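Local coordinates for protein silicatein alpha (Tethya aurantium, PDB 6ZQ3) that is a papain-family cysteine-protease relative that probably directs silica deposition in sponge spicules, at residues A25-S30 and Y61-C66. Sequence-based numbering, arbitrary orientation.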
loop_
_atom_site.group_PDB
_atom_site.type_symbol
_atom_site.label_atom_id
_atom_site.label_comp_id
_atom_site.label_asym_id
_atom_site.label_seq_id
_atom_site.Cartn_x
_atom_site.Cartn_y
_atom_site.Cartn_z
ATOM N N ALA A 25 3.386 -10.350 -3.486
ATOM C CA ALA A 25 3.795 -9.005 -3.903
ATOM C C ALA A 25 2.996 -7.875 -3.239
ATOM O O ALA A 25 2.693 -6.868 -3.882
ATOM C CB ALA A 25 3.636 -8.888 -5.415
ATOM N N SER A 26 2.649 -8.011 -1.972
ATOM C CA SER A 26 1.976 -6.910 -1.278
ATOM C C SER A 26 2.788 -5.615 -1.323
ATOM O O SER A 26 2.236 -4.533 -1.539
ATOM C CB SER A 26 1.625 -7.269 0.179
ATOM O OG SER A 26 2.732 -7.793 0.882
ATOM N N TYR A 27 4.097 -5.721 -1.176
ATOM C CA TYR A 27 4.950 -4.527 -1.329
ATOM C C TYR A 27 4.511 -3.679 -2.531
ATOM O O TYR A 27 4.333 -2.468 -2.400
ATOM C CB TYR A 27 6.441 -4.879 -1.385
ATOM C CG TYR A 27 6.903 -5.570 -2.645
ATOM C CD1 TYR A 27 6.841 -6.950 -2.766
ATOM C CD2 TYR A 27 7.452 -4.845 -3.707
ATOM C CE1 TYR A 27 7.285 -7.583 -3.916
ATOM C CE2 TYR A 27 7.878 -5.468 -4.859
ATOM C CZ TYR A 27 7.798 -6.841 -4.958
ATOM O OH TYR A 27 8.228 -7.477 -6.097
ATOM N N ALA A 28 4.267 -4.322 -3.663
ATOM C CA ALA A 28 3.927 -3.615 -4.894
ATOM C C ALA A 28 2.572 -3.016 -4.845
ATOM O O ALA A 28 2.376 -1.920 -5.345
ATOM C CB ALA A 28 3.967 -4.570 -6.088
ATOM N N PHE A 29 1.609 -3.783 -4.325
ATOM C CA PHE A 29 0.230 -3.345 -4.313
ATOM C C PHE A 29 0.153 -2.211 -3.342
ATOM O O PHE A 29 -0.467 -1.217 -3.620
ATOM C CB PHE A 29 -0.725 -4.472 -3.927
ATOM C CG PHE A 29 -1.074 -5.398 -5.074
ATOM C CD1 PHE A 29 -0.296 -6.500 -5.351
ATOM C CD2 PHE A 29 -2.169 -5.150 -5.867
ATOM C CE1 PHE A 29 -0.605 -7.352 -6.384
ATOM C CE2 PHE A 29 -2.479 -5.978 -6.921
ATOM C CZ PHE A 29 -1.694 -7.093 -7.179
ATOM N N SER A 30 0.807 -2.368 -2.205
ATOM C CA SER A 30 0.853 -1.314 -1.199
ATOM C C SER A 30 1.529 -0.006 -1.696
ATOM O O SER A 30 1.048 1.098 -1.395
ATOM C CB SER A 30 1.603 -1.822 0.020
ATOM O OG SER A 30 1.861 -0.751 0.896
ATOM N N TYR A 61 16.603 -3.334 -8.318
ATOM C CA TYR A 61 16.609 -2.354 -7.219
ATOM C C TYR A 61 16.501 -3.067 -5.895
ATOM O O TYR A 61 16.556 -2.436 -4.857
ATOM C CB TYR A 61 15.535 -1.286 -7.406
ATOM C CG TYR A 61 15.742 -0.559 -8.697
ATOM C CD1 TYR A 61 15.297 -1.105 -9.892
ATOM C CD2 TYR A 61 16.441 0.644 -8.747
ATOM C CE1 TYR A 61 15.513 -0.466 -11.100
ATOM C CE2 TYR A 61 16.667 1.299 -9.962
ATOM C CZ TYR A 61 16.190 0.737 -11.130
ATOM O OH TYR A 61 16.369 1.355 -12.343
ATOM N N GLY A 62 16.393 -4.394 -5.939
ATOM C CA GLY A 62 16.491 -5.208 -4.740
ATOM C C GLY A 62 15.187 -5.814 -4.273
ATOM O O GLY A 62 15.120 -6.285 -3.156
ATOM N N ASN A 63 14.156 -5.803 -5.118
ATOM C CA ASN A 63 12.948 -6.587 -4.876
ATOM C C ASN A 63 13.089 -8.044 -5.423
ATOM O O ASN A 63 13.998 -8.327 -6.203
ATOM C CB ASN A 63 11.747 -5.899 -5.525
ATOM C CG ASN A 63 11.338 -4.625 -4.806
ATOM O OD1 ASN A 63 11.597 -4.467 -3.617
ATOM N ND2 ASN A 63 10.678 -3.706 -5.527
ATOM N N HIS A 64 12.186 -8.938 -5.007
ATOM C CA HIS A 64 12.232 -10.357 -5.366
ATOM C C HIS A 64 11.028 -10.798 -6.224
ATOM O O HIS A 64 10.439 -11.834 -6.000
ATOM C CB HIS A 64 12.266 -11.219 -4.101
ATOM C CG HIS A 64 13.312 -10.817 -3.109
ATOM N ND1 HIS A 64 14.317 -11.671 -2.705
ATOM C CD2 HIS A 64 13.499 -9.665 -2.423
ATOM C CE1 HIS A 64 15.082 -11.059 -1.819
ATOM N NE2 HIS A 64 14.609 -9.839 -1.633
ATOM N N GLY A 65 10.647 -10.004 -7.201
ATOM C CA GLY A 65 9.489 -10.349 -7.993
ATOM C C GLY A 65 8.330 -10.756 -7.100
ATOM O O GLY A 65 7.933 -9.999 -6.220
ATOM N N CYS A 66 7.795 -11.956 -7.345
ATOM C CA CYS A 66 6.628 -12.482 -6.612
ATOM C C CYS A 66 6.934 -13.080 -5.258
ATOM O O CYS A 66 6.007 -13.442 -4.541
ATOM C CB CYS A 66 5.872 -13.518 -7.449
ATOM S SG CYS A 66 4.681 -12.760 -8.582
HETATM O O HOH W 1 10.414 -6.924 -8.288
#
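Tyr27 reaches from the first turn of helix 26-43 to Gly65 and Asn63, in the loop between helices 51-57 and 71-80. In the papain fold, helix 26-43 is the long central helix at the interface of the two domains; in papain itself the nucleophilic cysteine occupies its N-terminal end, where silicatein has Ser26.

Hydrogen bonding across the contact rests on the phenol. Tyr27 OH donates to Gly65 O at 2.5 Å, a short separation, and the carbonyl oxygen lies at the ring edge, near the ring plane. The C=O...donor angle of 128° and a tilt of 18° from the carbonyl plane show an approach well bent from the C=O direction. A water donates to the same Tyr27 OH at 3.1 Å and accepts from Gly65 N; the hydroxyl thus meets Gly65 O directly and Gly65 N through this water, by a weak bond. With CG between the backbone N and the carbonyl carbon, the Tyr27 ring is carried toward the loop. The backbone conformation at Gly65 is one that suits glycine.

Van der Waals contact comes mainly from Asn63. Its amide crosses the Tyr27 ring at 49° between planes, with ND2 3.4 Å from CE2 in an oblique approach. Both amide ends are held by other residues, ND2 by Ser58 OG and OD1 by Asn70 N, which should fix the amide's rotation beside the ring. Ile54 of helix 51-57 also touches Tyr27, and within the helix itself Ala28 CB lies over one face of the ring, offset toward its rim.

A covalent link ties the loop to the residues just before the helix: Cys66 SG is bonded to Cys23 SG, two residues ahead of the N-cap Ala25. Here the backbones come close, with Ala25 CA 5.2 Å from Cys66 CA.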